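Local structure of RabGDI protein (Plasmodium falciparum 3D7, 3P1W) at residues I92-L97 with S432-S437; E121-Y126 with K245-Y250; C346-P351 with I361-V366. The protein probably acts as a Rab GDP-dissociation inhibitor, binding Rab GTPases and slowing their release of GDP. All coordinates share one frame; numbering follows the deposited sequence.

In the fold
Interactions 1 and 3 are buried, whereas interaction 2 is only partly buried and has an exposed lysine. All three reach the same mixed sheet. Strand 96-97 of interaction 1 pairs with strand 248-251 of interaction 2, and strand 117-129 of interaction 2 pairs with strand 346-350 of interaction 3. Interactions 1 and 3 also meet through side chains, where Ser437 is bound by Gln347 and Asn364. The chemistry differs with place. Interaction 1 is a lysine gripped by a loop, interaction 2 joins its segments through waters and van der Waals contacts, and interaction 3 is regular antiparallel backbone pairing between largely apolar side chains.

Interaction 1: I92-L97 with S432-S437; sequences IPKFIL and SYDATS
Lys94 reaches along the loop 432-437 and sets its ammonium group among that loop's oxygens. Lys94 NZ donates to Thr436 O at 2.8 Å and to Asp434 O at 2.9 Å. The first bond is tilted 30° from the carbonyl plane; in the second, NZ stands above the plane of the Asp434 carbonyl. A salt bridge joins Lys94 NZ to Asp434 OD1 at 2.9 Å, although its hydrogen-bond geometry is weak. The lysine chain is extended as far as CE and bends only at its last torsion (chi4 -82°), which turns NZ into the curve of the loop.

Asp434 OD1 is itself held by Thr436. Asp434 OD1 takes Thr436 OG1 on its syn lone pair at 2.6 Å and Thr436 N from above the carboxylate plane. The latter bond makes an Asx turn, which fixes the acid beside the lysine. The negative carboxylate would be expected to stabilise the buried ammonium charge.

Packing is close at the ends of the contact as well. Phe95 N donates to Ser437 O at 2.8 Å, and Ile92 CD1 lies 3.7 Å from Tyr433 CB, the two side chains crossing at about a right angle. The looser side is bridged by a water, which accepts from Asp434 N at 3.0 Å and only weakly from Lys94 NZ at 3.3 Å. Asp434 is partly exposed, and its other carboxylate oxygen, OD2, bonds to Thr441 OG1 of helix 440-454.

The loop 432-437 connects strand 427-429 to helix 440-454. Tyr433 OH bonds to Lys31 N of helix 30-41, Arg328 of strand 320-333 bonds to the carbonyls of Tyr433 and Asp434, and strand 361-367 packs against Phe95, Thr436 and Ser437.

Interaction 2: E121-Y126 with K245-Y250; sequences EGSYVY and KSPFIY
Glu121 and Lys245 lie side by side and point the same way, with Glu121 CG 4.1 Å from Lys245 CD. Nearer the backbone, Lys245 CB sits 3.6 Å from Glu121 O. Their charged ends are not in contact, as Lys245 NZ is 5.4 Å from Glu121 OE2. The acid is instead held through OE1 by the backbone N of Asn344. Water joins the two main chains here, donating to Glu121 O at 2.6 Å and also to Lys245 O.

This is a junction in the mixed sheet, where the loop leaving helix 226-243 enters strand 248-251, an antiparallel neighbour of strand 117-129. No direct hydrogen bond joins the two segments. Ser246 forms an ST turn, its OG accepting from Phe248 N at 3.2 Å, and the same oxygen bonds to Val120 O.

Ser123 is the third main contributor. Ser123 OG stands anti to its own carbonyl carbon (chi1 -46°) and meets Ser246 CB at 3.3 Å. Ser123 OG also lies at the edge of the Phe248 ring, near its plane, 4.0 Å from Phe248 CD2. A second water lies 3.1 Å from Ser123 OG and donates to Lys245 O.

Interaction 3: C346-P351 with I361-V366; sequences CQIIIP and IYINLV
Ile348 and Ile363 form the central hydrogen-bonded pair of two antiparallel strands. Ile348 N donates to Ile363 O at 2.8 Å, and Ile363 N returns a bond to Ile348 O at 2.9 Å. Matching pairs follow at Cys346 with Leu365 and at Ile350 with Ile361.

The side chains of these three pairs share one face of the sheet. Cys346 SG rests 3.7 Å from Leu365 CB. Ile350 and Ile361 run side by side, with Ile350 CD1 4.1 Å from Ile361 CG2. Tyr124 and Tyr126 of strand 117-129 pack against Cys346, Ile348 and Ile350 on this face.

The other face carries Gln347, Ile349, Tyr362 and Asn364. Gln347 and Asn364 lie alongside each other with their amide planes 57° apart, and Asn364 OD1 is 3.5 Å from Gln347 CG. Ser437 positions both amides: its OG bonds to Gln347 OE1 and its carbonyl takes Asn364 ND2, which also bonds to Pro93 O. Asn364 OD1 is buried without a polar partner.

Outside the pair, strand 117-129 runs parallel to strand 346-350, and strand 378-385 is antiparallel to strand 361-367. The two central strands make a beta hairpin within the mixed sheet.

Interaction 1: I92-L97 with S432-S437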
ATOM      1  N   ILE A  92       3.293   7.840   3.637  1.00 16.36           N
ATOM      2  CA  ILE A  92       2.507   6.636   3.446  1.00 15.70           C
ATOM      3  C   ILE A  92       3.390   5.589   2.749  1.00 17.10           C
ATOM      4  O   ILE A  92       3.274   5.376   1.532  1.00 17.85           O
ATOM      5  CB  ILE A  92       1.198   6.910   2.677  1.00 16.10           C
ATOM      6  CG1 ILE A  92       0.372   8.006   3.357  1.00 15.63           C
ATOM      7  CG2 ILE A  92       0.344   5.623   2.534  1.00 14.70           C
ATOM      8  CD1 ILE A  92      -0.963   8.351   2.683  1.00 15.61           C
ATOM      9  N   PRO A  93       4.289   4.946   3.523  1.00 18.27           N
ATOM     10  CA  PRO A  93       5.195   3.961   2.948  1.00 19.21           C
ATOM     11  C   PRO A  93       4.441   2.665   2.750  1.00 20.09           C
ATOM     12  O   PRO A  93       4.002   2.006   3.729  1.00 22.20           O
ATOM     13  CB  PRO A  93       6.294   3.808   3.995  1.00 20.65           C
ATOM     14  CG  PRO A  93       5.651   4.172   5.323  1.00 18.15           C
ATOM     15  CD  PRO A  93       4.553   5.188   4.959  1.00 17.78           C
ATOM     16  N   LYS A  94       4.200   2.334   1.505  1.00 18.26           N
ATOM     17  CA  LYS A  94       3.599   1.051   1.184  1.00 18.49           C
ATOM     18  C   LYS A  94       4.595   0.229   0.376  1.00 19.62           C
ATOM     19  O   LYS A  94       5.088   0.675  -0.669  1.00 21.36           O
ATOM     20  CB  LYS A  94       2.313   1.253   0.408  1.00 17.94           C
ATOM     21  CG  LYS A  94       1.128   1.701   1.290  1.00 16.48           C
ATOM     22  CD  LYS A  94      -0.043   2.182   0.504  1.00 17.59           C
ATOM     23  CE  LYS A  94      -1.228   2.588   1.410  1.00 16.68           C
ATOM     24  NZ  LYS A  94      -2.119   1.470   1.898  1.00 15.28           N
ATOM     25  N   PHE A  95       4.841  -0.984   0.818  1.00 19.36           N
ATOM     26  CA  PHE A  95       5.659  -1.890   0.025  1.00 20.09           C
ATOM     27  C   PHE A  95       4.892  -2.524  -1.152  1.00 20.43           C
ATOM     28  O   PHE A  95       3.670  -2.571  -1.186  1.00 20.66           O
ATOM     29  CB  PHE A  95       6.245  -2.985   0.912  1.00 19.41           C
ATOM     30  CG  PHE A  95       7.103  -2.505   2.032  1.00 19.48           C
ATOM     31  CD1 PHE A  95       7.915  -1.397   1.917  1.00 21.15           C
ATOM     32  CD2 PHE A  95       7.164  -3.235   3.209  1.00 18.15           C
ATOM     33  CE1 PHE A  95       8.747  -1.013   2.958  1.00 20.76           C
ATOM     34  CE2 PHE A  95       7.987  -2.834   4.244  1.00 19.91           C
ATOM     35  CZ  PHE A  95       8.783  -1.730   4.109  1.00 20.37           C
ATOM     36  N   ILE A  96       5.636  -3.006  -2.143  1.00 21.46           N
ATOM     37  CA  ILE A  96       5.056  -3.424  -3.424  1.00 22.32           C
ATOM     38  C   ILE A  96       5.332  -4.905  -3.677  1.00 23.60           C
ATOM     39  O   ILE A  96       6.483  -5.351  -3.630  1.00 23.62           O
ATOM     40  CB  ILE A  96       5.669  -2.533  -4.514  1.00 23.22           C
ATOM     41  CG1 ILE A  96       5.229  -1.081  -4.290  1.00 23.37           C
ATOM     42  CG2 ILE A  96       5.314  -3.017  -5.936  1.00 24.87           C
ATOM     43  CD1 ILE A  96       6.172  -0.070  -4.914  1.00 26.58           C
ATOM     44  N   LEU A  97       4.274  -5.673  -3.913  1.00 23.71           N
ATOM     45  CA  LEU A  97       4.398  -7.099  -4.172  1.00 24.74           C
ATOM     46  C   LEU A  97       5.042  -7.321  -5.551  1.00 26.14           C
ATOM     47  O   LEU A  97       4.561  -6.792  -6.566  1.00 26.45           O
ATOM     48  CB  LEU A  97       3.018  -7.770  -4.094  1.00 25.09           C
ATOM     49  CG  LEU A  97       2.966  -9.307  -4.146  1.00 26.14           C
ATOM     50  CD1 LEU A  97       3.593  -9.975  -2.902  1.00 27.03           C
ATOM     51  CD2 LEU A  97       1.524  -9.805  -4.330  1.00 28.34           C
ATOM     52  N   SER A 432      -9.038   7.653  -0.577  1.00 16.77           N
ATOM     53  CA  SER A 432      -7.930   7.932   0.312  1.00 16.07           C
ATOM     54  C   SER A 432      -7.116   6.657   0.501  1.00 16.49           C
ATOM     55  O   SER A 432      -7.669   5.568   0.392  1.00 16.01           O
ATOM     56  CB  SER A 432      -8.433   8.400   1.662  1.00 16.27           C
ATOM     57  OG  SER A 432      -9.352   9.466   1.508  1.00 16.12           O
ATOM     58  N   TYR A 433      -5.815   6.815   0.758  1.00 14.91           N
ATOM     59  CA  TYR A 433      -4.925   5.672   1.032  1.00 14.89           C
ATOM     60  C   TYR A 433      -5.329   5.036   2.365  1.00 14.86           C
ATOM     61  O   TYR A 433      -5.512   5.734   3.357  1.00 13.62           O
ATOM     62  CB  TYR A 433      -3.441   6.070   1.038  1.00 14.62           C
ATOM     63  CG  TYR A 433      -3.010   6.586  -0.298  1.00 15.59           C
ATOM     64  CD1 TYR A 433      -2.588   5.731  -1.301  1.00 16.35           C
ATOM     65  CD2 TYR A 433      -3.152   7.937  -0.595  1.00 16.15           C
ATOM     66  CE1 TYR A 433      -2.280   6.216  -2.551  1.00 18.35           C
ATOM     67  CE2 TYR A 433      -2.848   8.430  -1.844  1.00 18.77           C
ATOM     68  CZ  TYR A 433      -2.410   7.563  -2.810  1.00 18.77           C
ATOM     69  OH  TYR A 433      -2.143   8.057  -4.060  1.00 19.09           O
ATOM     70  N   ASP A 434      -5.483   3.713   2.340  1.00 14.95           N
ATOM     71  CA  ASP A 434      -5.875   2.955   3.556  1.00 15.02           C
ATOM     72  C   ASP A 434      -4.669   2.534   4.391  1.00 14.43           C
ATOM     73  O   ASP A 434      -3.504   2.797   4.055  1.00 14.26           O
ATOM     74  CB  ASP A 434      -6.788   1.776   3.165  1.00 15.84           C
ATOM     75  CG  ASP A 434      -6.054   0.666   2.448  1.00 15.70           C
ATOM     76  OD1 ASP A 434      -4.812   0.552   2.578  1.00 17.20           O
ATOM     77  OD2 ASP A 434      -6.715  -0.135   1.753  1.00 18.44           O
ATOM     78  N   ALA A 435      -4.954   1.905   5.536  1.00 14.25           N
ATOM     79  CA  ALA A 435      -3.934   1.553   6.495  1.00 13.60           C
ATOM     80  C   ALA A 435      -2.978   0.444   6.035  1.00 13.50           C
ATOM     81  O   ALA A 435      -1.966   0.230   6.697  1.00 14.37           O
ATOM     82  CB  ALA A 435      -4.606   1.124   7.847  1.00 13.53           C
ATOM     83  N   THR A 436      -3.275  -0.270   4.949  1.00 13.59           N
ATOM     84  CA  THR A 436      -2.434  -1.441   4.598  1.00 13.72           C
ATOM     85  C   THR A 436      -0.968  -1.008   4.344  1.00 14.53           C
ATOM     86  O   THR A 436      -0.725   0.088   3.881  1.00 15.19           O
ATOM     87  CB  THR A 436      -2.982  -2.220   3.404  1.00 14.84           C
ATOM     88  OG1 THR A 436      -3.045  -1.382   2.234  1.00 14.25           O
ATOM     89  CG2 THR A 436      -4.416  -2.749   3.693  1.00 13.99           C
ATOM     90  N   SER A 437      -0.035  -1.914   4.582  1.00 14.87           N
ATOM     91  CA  SER A 437       1.406  -1.634   4.511  1.00 15.86           C
ATOM     92  C   SER A 437       1.955  -1.981   3.118  1.00 16.52           C
ATOM     93  O   SER A 437       3.164  -1.868   2.859  1.00 17.11           O
ATOM     94  CB  SER A 437       2.093  -2.453   5.600  1.00 16.72           C
ATOM     95  OG  SER A 437       1.635  -3.796   5.560  1.00 17.49           O
TER
HETATM   96  O   HOH W   1      -4.517   2.472  -0.194  1.00 17.38           O

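Interaction 2: E121-Y126 with K245-Y250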
ATOM      1  N   GLU A 121      13.592  -6.841   3.534  1.00 26.22           N
ATOM      2  CA  GLU A 121      14.405  -7.960   4.030  1.00 27.89           C
ATOM      3  C   GLU A 121      13.624  -9.019   4.789  1.00 28.31           C
ATOM      4  O   GLU A 121      14.097 -10.156   4.908  1.00 30.08           O
ATOM      5  CB  GLU A 121      15.588  -7.465   4.865  1.00 28.61           C
ATOM      6  CG  GLU A 121      16.613  -6.718   4.035  1.00 31.11           C
ATOM      7  CD  GLU A 121      17.915  -6.443   4.772  1.00 33.65           C
ATOM      8  OE1 GLU A 121      17.974  -6.524   6.018  1.00 34.80           O
ATOM      9  OE2 GLU A 121      18.901  -6.129   4.086  1.00 36.52           O
ATOM     10  N   GLY A 122      12.442  -8.684   5.296  1.00 26.82           N
ATOM     11  CA  GLY A 122      11.638  -9.687   5.950  1.00 27.30           C
ATOM     12  C   GLY A 122      10.170  -9.386   6.062  1.00 26.10           C
ATOM     13  O   GLY A 122       9.751  -8.241   6.017  1.00 25.01           O
ATOM     14  N   SER A 123       9.404 -10.455   6.196  1.00 26.52           N
ATOM     15  CA  SER A 123       7.956 -10.392   6.341  1.00 26.06           C
ATOM     16  C   SER A 123       7.601 -11.144   7.606  1.00 24.31           C
ATOM     17  O   SER A 123       8.012 -12.311   7.757  1.00 24.73           O
ATOM     18  CB  SER A 123       7.296 -11.101   5.166  1.00 27.68           C
ATOM     19  OG  SER A 123       7.881 -10.733   3.927  1.00 32.81           O
ATOM     20  N   TYR A 124       6.861 -10.490   8.500  1.00 21.80           N
ATOM     21  CA  TYR A 124       6.518 -11.007   9.818  1.00 21.08           C
ATOM     22  C   TYR A 124       5.017 -10.930  10.011  1.00 20.72           C
ATOM     23  O   TYR A 124       4.324 -10.050   9.422  1.00 19.79           O
ATOM     24  CB  TYR A 124       7.229 -10.230  10.944  1.00 20.58           C
ATOM     25  CG  TYR A 124       8.720 -10.447  10.904  1.00 22.29           C
ATOM     26  CD1 TYR A 124       9.319 -11.382  11.733  1.00 25.19           C
ATOM     27  CD2 TYR A 124       9.518  -9.772   9.969  1.00 23.35           C
ATOM     28  CE1 TYR A 124      10.682 -11.630  11.665  1.00 27.74           C
ATOM     29  CE2 TYR A 124      10.904 -10.029   9.878  1.00 27.75           C
ATOM     30  CZ  TYR A 124      11.468 -10.966  10.715  1.00 28.35           C
ATOM     31  OH  TYR A 124      12.830 -11.229  10.664  1.00 33.14           O
ATOM     32  N   VAL A 125       4.523 -11.798  10.894  1.00 19.82           N
ATOM     33  CA  VAL A 125       3.134 -11.786  11.290  1.00 17.91           C
ATOM     34  C   VAL A 125       3.046 -11.910  12.821  1.00 19.07           C
ATOM     35  O   VAL A 125       3.872 -12.585  13.451  1.00 20.19           O
ATOM     36  CB  VAL A 125       2.346 -12.888  10.580  1.00 17.99           C
ATOM     37  CG1 VAL A 125       2.883 -14.316  10.948  1.00 18.95           C
ATOM     38  CG2 VAL A 125       0.825 -12.751  10.844  1.00 16.70           C
ATOM     39  N   TYR A 126       2.045 -11.255  13.406  1.00 18.64           N
ATOM     40  CA  TYR A 126       1.842 -11.291  14.871  1.00 19.31           C
ATOM     41  C   TYR A 126       0.967 -12.476  15.262  1.00 20.32           C
ATOM     42  O   TYR A 126      -0.122 -12.672  14.715  1.00 21.26           O
ATOM     43  CB  TYR A 126       1.163  -9.989  15.252  1.00 18.50           C
ATOM     44  CG  TYR A 126       1.049  -9.646  16.707  1.00 19.08           C
ATOM     45  CD1 TYR A 126       1.743  -8.568  17.221  1.00 20.87           C
ATOM     46  CD2 TYR A 126       0.147 -10.305  17.534  1.00 21.93           C
ATOM     47  CE1 TYR A 126       1.586  -8.184  18.529  1.00 23.47           C
ATOM     48  CE2 TYR A 126      -0.020  -9.920  18.843  1.00 22.94           C
ATOM     49  CZ  TYR A 126       0.719  -8.851  19.324  1.00 25.17           C
ATOM     50  OH  TYR A 126       0.585  -8.459  20.619  1.00 27.38           O
ATOM     51  N   LYS A 245      14.453 -12.911  -0.095  1.00 38.19           N
ATOM     52  CA  LYS A 245      14.273 -12.509   1.271  1.00 35.82           C
ATOM     53  C   LYS A 245      12.782 -12.308   1.611  1.00 33.83           C
ATOM     54  O   LYS A 245      12.339 -12.663   2.701  1.00 32.65           O
ATOM     55  CB  LYS A 245      15.050 -11.211   1.550  1.00 35.39           C
ATOM     56  CG  LYS A 245      16.587 -11.326   1.293  1.00 36.65           C
ATOM     57  CD  LYS A 245      17.343 -10.223   2.048  1.00 37.01           C
ATOM     58  CE  LYS A 245      18.860 -10.453   2.049  1.00 38.69           C
ATOM     59  NZ  LYS A 245      19.389 -10.312   0.707  1.00 38.49           N
ATOM     60  N   SER A 246      12.049 -11.697   0.690  1.00 32.04           N
ATOM     61  CA  SER A 246      10.597 -11.520   0.830  1.00 30.36           C
ATOM     62  C   SER A 246      10.007 -11.298  -0.553  1.00 30.37           C
ATOM     63  O   SER A 246      10.756 -11.109  -1.523  1.00 30.91           O
ATOM     64  CB  SER A 246      10.298 -10.324   1.744  1.00 29.19           C
ATOM     65  OG  SER A 246      10.356  -9.089   1.040  1.00 27.59           O
ATOM     66  N   PRO A 247       8.661 -11.309  -0.677  1.00 28.59           N
ATOM     67  CA  PRO A 247       8.060 -11.012  -1.973  1.00 28.68           C
ATOM     68  C   PRO A 247       7.774  -9.519  -2.198  1.00 26.51           C
ATOM     69  O   PRO A 247       7.045  -9.171  -3.119  1.00 26.41           O
ATOM     70  CB  PRO A 247       6.747 -11.811  -1.938  1.00 28.77           C
ATOM     71  CG  PRO A 247       6.380 -11.829  -0.505  1.00 27.38           C
ATOM     72  CD  PRO A 247       7.659 -11.750   0.303  1.00 28.25           C
ATOM     73  N   PHE A 248       8.348  -8.648  -1.379  1.00 25.53           N
ATOM     74  CA  PHE A 248       8.088  -7.204  -1.464  1.00 24.69           C
ATOM     75  C   PHE A 248       9.339  -6.407  -1.793  1.00 25.41           C
ATOM     76  O   PHE A 248      10.441  -6.746  -1.335  1.00 26.81           O
ATOM     77  CB  PHE A 248       7.499  -6.653  -0.149  1.00 22.74           C
ATOM     78  CG  PHE A 248       6.215  -7.295   0.239  1.00 22.61           C
ATOM     79  CD1 PHE A 248       5.012  -6.856  -0.294  1.00 21.78           C
ATOM     80  CD2 PHE A 248       6.207  -8.363   1.122  1.00 23.53           C
ATOM     81  CE1 PHE A 248       3.815  -7.497   0.047  1.00 23.07           C
ATOM     82  CE2 PHE A 248       5.009  -8.992   1.473  1.00 24.39           C
ATOM     83  CZ  PHE A 248       3.827  -8.552   0.943  1.00 24.83           C
ATOM     84  N   ILE A 249       9.135  -5.337  -2.567  1.00 26.24           N
ATOM     85  CA  ILE A 249      10.181  -4.369  -2.896  1.00 26.79           C
ATOM     86  C   ILE A 249       9.749  -2.957  -2.573  1.00 25.95           C
ATOM     87  O   ILE A 249       8.552  -2.669  -2.388  1.00 24.22           O
ATOM     88  CB  ILE A 249      10.617  -4.444  -4.385  1.00 28.33           C
ATOM     89  CG1 ILE A 249       9.427  -4.233  -5.334  1.00 28.35           C
ATOM     90  CG2 ILE A 249      11.310  -5.783  -4.634  1.00 28.93           C
ATOM     91  CD1 ILE A 249       9.827  -4.245  -6.842  1.00 31.37           C
ATOM     92  N   TYR A 250      10.749  -2.075  -2.533  1.00 26.03           N
ATOM     93  CA  TYR A 250      10.560  -0.672  -2.218  1.00 24.89           C
ATOM     94  C   TYR A 250      11.721   0.072  -2.873  1.00 26.36           C
ATOM     95  O   TYR A 250      12.835  -0.458  -2.942  1.00 27.25           O
ATOM     96  CB  TYR A 250      10.591  -0.503  -0.704  1.00 24.50           C
ATOM     97  CG  TYR A 250      10.268   0.850  -0.097  1.00 21.74           C
ATOM     98  CD1 TYR A 250       8.979   1.375  -0.111  1.00 23.61           C
ATOM     99  CD2 TYR A 250      11.239   1.546   0.608  1.00 24.70           C
ATOM    100  CE1 TYR A 250       8.710   2.573   0.510  1.00 22.45           C
ATOM    101  CE2 TYR A 250      10.972   2.739   1.229  1.00 24.71           C
ATOM    102  CZ  TYR A 250       9.727   3.254   1.172  1.00 24.08           C
ATOM    103  OH  TYR A 250       9.510   4.457   1.826  1.00 28.84           O
TER
HETATM  104  O   HOH W   2      13.847 -12.702   5.297  1.00 49.80           O
HETATM  105  O   HOH W   3      10.046 -12.875   4.158  1.00 39.09           O

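Interaction 3: C346-P351 with I361-V366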
ATOM      1  N   CYS A 346      11.517  -4.292   6.964  1.00 21.07           N
ATOM      2  CA  CYS A 346      10.575  -5.381   7.168  1.00 21.29           C
ATOM      3  C   CYS A 346       9.144  -4.868   7.223  1.00 19.81           C
ATOM      4  O   CYS A 346       8.907  -3.667   7.321  1.00 19.14           O
ATOM      5  CB  CYS A 346      10.910  -6.224   8.438  1.00 20.89           C
ATOM      6  SG  CYS A 346      10.727  -5.411   9.998  1.00 25.02           S
ATOM      7  N   GLN A 347       8.216  -5.807   7.073  1.00 19.87           N
ATOM      8  CA  GLN A 347       6.774  -5.606   7.190  1.00 18.97           C
ATOM      9  C   GLN A 347       6.254  -6.543   8.292  1.00 19.98           C
ATOM     10  O   GLN A 347       6.641  -7.733   8.343  1.00 21.61           O
ATOM     11  CB  GLN A 347       6.082  -5.955   5.872  1.00 20.41           C
ATOM     12  CG  GLN A 347       4.536  -5.784   5.874  1.00 20.79           C
ATOM     13  CD  GLN A 347       3.933  -5.967   4.481  1.00 25.61           C
ATOM     14  OE1 GLN A 347       2.955  -5.312   4.106  1.00 25.00           O
ATOM     15  NE2 GLN A 347       4.539  -6.836   3.704  1.00 29.62           N
ATOM     16  N   ILE A 348       5.420  -6.011   9.177  1.00 17.95           N
ATOM     17  CA  ILE A 348       4.734  -6.783  10.192  1.00 17.72           C
ATOM     18  C   ILE A 348       3.246  -6.603  10.014  1.00 17.09           C
ATOM     19  O   ILE A 348       2.754  -5.479  10.005  1.00 16.89           O
ATOM     20  CB  ILE A 348       5.122  -6.344  11.628  1.00 18.32           C
ATOM     21  CG1 ILE A 348       6.638  -6.443  11.874  1.00 18.11           C
ATOM     22  CG2 ILE A 348       4.359  -7.140  12.689  1.00 19.23           C
ATOM     23  CD1 ILE A 348       7.095  -5.671  13.117  1.00 19.54           C
ATOM     24  N   ILE A 349       2.555  -7.703   9.783  1.00 16.75           N
ATOM     25  CA  ILE A 349       1.126  -7.730   9.648  1.00 16.55           C
ATOM     26  C   ILE A 349       0.541  -8.228  10.964  1.00 17.65           C
ATOM     27  O   ILE A 349       0.881  -9.335  11.432  1.00 18.71           O
ATOM     28  CB  ILE A 349       0.700  -8.601   8.457  1.00 18.11           C
ATOM     29  CG1 ILE A 349       1.204  -7.959   7.157  1.00 19.29           C
ATOM     30  CG2 ILE A 349      -0.849  -8.808   8.430  1.00 17.91           C
ATOM     31  CD1 ILE A 349       1.074  -8.809   5.893  1.00 21.91           C
ATOM     32  N   ILE A 350      -0.354  -7.434  11.538  1.00 17.05           N
ATOM     33  CA  ILE A 350      -1.026  -7.822  12.795  1.00 17.48           C
ATOM     34  C   ILE A 350      -2.507  -8.147  12.548  1.00 17.14           C
ATOM     35  O   ILE A 350      -3.338  -7.229  12.368  1.00 15.91           O
ATOM     36  CB  ILE A 350      -0.901  -6.750  13.871  1.00 17.24           C
ATOM     37  CG1 ILE A 350       0.560  -6.305  14.058  1.00 16.78           C
ATOM     38  CG2 ILE A 350      -1.554  -7.295  15.216  1.00 18.10           C
ATOM     39  CD1 ILE A 350       0.752  -5.126  15.040  1.00 17.28           C
ATOM     40  N   PRO A 351      -2.842  -9.450  12.504  1.00 17.53           N
ATOM     41  CA  PRO A 351      -4.229  -9.817  12.234  1.00 18.37           C
ATOM     42  C   PRO A 351      -5.147  -9.289  13.326  1.00 18.11           C
ATOM     43  O   PRO A 351      -4.804  -9.332  14.505  1.00 18.81           O
ATOM     44  CB  PRO A 351      -4.194 -11.340  12.182  1.00 19.34           C
ATOM     45  CG  PRO A 351      -2.785 -11.668  11.836  1.00 20.41           C
ATOM     46  CD  PRO A 351      -1.937 -10.616  12.439  1.00 18.55           C
ATOM     47  N   ILE A 361      -3.708  -4.214  11.886  1.00 14.78           N
ATOM     48  CA  ILE A 361      -2.708  -3.153  12.072  1.00 14.79           C
ATOM     49  C   ILE A 361      -1.428  -3.593  11.378  1.00 14.77           C
ATOM     50  O   ILE A 361      -1.138  -4.805  11.294  1.00 15.43           O
ATOM     51  CB  ILE A 361      -2.525  -2.815  13.556  1.00 14.97           C
ATOM     52  CG1 ILE A 361      -3.853  -2.235  14.101  1.00 15.08           C
ATOM     53  CG2 ILE A 361      -1.366  -1.855  13.786  1.00 15.82           C
ATOM     54  CD1 ILE A 361      -3.837  -1.825  15.598  1.00 15.38           C
ATOM     55  N   TYR A 362      -0.682  -2.622  10.862  1.00 14.49           N
ATOM     56  CA  TYR A 362       0.491  -2.877  10.045  1.00 14.50           C
ATOM     57  C   TYR A 362       1.679  -2.049  10.510  1.00 15.34           C
ATOM     58  O   TYR A 362       1.515  -0.943  10.985  1.00 14.80           O
ATOM     59  CB  TYR A 362       0.182  -2.558   8.583  1.00 13.99           C
ATOM     60  CG  TYR A 362      -1.114  -3.155   8.051  1.00 14.62           C
ATOM     61  CD1 TYR A 362      -1.108  -4.361   7.348  1.00 16.19           C
ATOM     62  CD2 TYR A 362      -2.350  -2.528   8.265  1.00 14.19           C
ATOM     63  CE1 TYR A 362      -2.274  -4.918   6.852  1.00 16.47           C
ATOM     64  CE2 TYR A 362      -3.536  -3.082   7.782  1.00 15.65           C
ATOM     65  CZ  TYR A 362      -3.495  -4.270   7.076  1.00 16.36           C
ATOM     66  OH  TYR A 362      -4.644  -4.837   6.605  1.00 15.63           O
ATOM     67  N   ILE A 363       2.886  -2.593  10.362  1.00 15.98           N
ATOM     68  CA  ILE A 363       4.112  -1.862  10.669  1.00 16.45           C
ATOM     69  C   ILE A 363       5.116  -2.090   9.544  1.00 18.37           C
ATOM     70  O   ILE A 363       5.435  -3.245   9.228  1.00 19.99           O
ATOM     71  CB  ILE A 363       4.761  -2.285  11.990  1.00 17.13           C
ATOM     72  CG1 ILE A 363       3.741  -2.338  13.120  1.00 16.86           C
ATOM     73  CG2 ILE A 363       5.973  -1.406  12.286  1.00 18.65           C
ATOM     74  CD1 ILE A 363       4.285  -2.813  14.507  1.00 19.04           C
ATOM     75  N   ASN A 364       5.580  -1.005   8.921  1.00 17.04           N
ATOM     76  CA  ASN A 364       6.703  -1.076   7.979  1.00 18.82           C
ATOM     77  C   ASN A 364       7.950  -0.498   8.601  1.00 19.77           C
ATOM     78  O   ASN A 364       7.868   0.430   9.381  1.00 19.86           O
ATOM     79  CB  ASN A 364       6.372  -0.358   6.696  1.00 18.79           C
ATOM     80  CG  ASN A 364       5.521  -1.205   5.792  1.00 21.12           C
ATOM     81  OD1 ASN A 364       5.380  -2.423   6.017  1.00 22.06           O
ATOM     82  ND2 ASN A 364       4.942  -0.593   4.773  1.00 20.31           N
ATOM     83  N   LEU A 365       9.100  -1.069   8.264  1.00 19.03           N
ATOM     84  CA  LEU A 365      10.364  -0.619   8.802  1.00 19.55           C
ATOM     85  C   LEU A 365      11.291  -0.409   7.605  1.00 20.13           C
ATOM     86  O   LEU A 365      11.416  -1.314   6.763  1.00 19.00           O
ATOM     87  CB  LEU A 365      10.930  -1.678   9.771  1.00 20.95           C
ATOM     88  CG  LEU A 365      12.274  -1.513  10.461  1.00 22.47           C
ATOM     89  CD1 LEU A 365      13.463  -1.672   9.517  1.00 21.70           C
ATOM     90  CD2 LEU A 365      12.384  -0.197  11.253  1.00 23.22           C
ATOM     91  N   VAL A 366      11.908   0.782   7.550  1.00 20.36           N
ATOM     92  CA  VAL A 366      12.909   1.123   6.565  1.00 21.85           C
ATOM     93  C   VAL A 366      14.044   1.915   7.190  1.00 23.41           C
ATOM     94  O   VAL A 366      13.935   2.423   8.306  1.00 23.67           O
ATOM     95  CB  VAL A 366      12.280   1.881   5.392  1.00 21.74           C
ATOM     96  CG1 VAL A 366      11.433   0.921   4.518  1.00 22.58           C
ATOM     97  CG2 VAL A 366      11.438   3.030   5.925  1.00 21.03           C
TER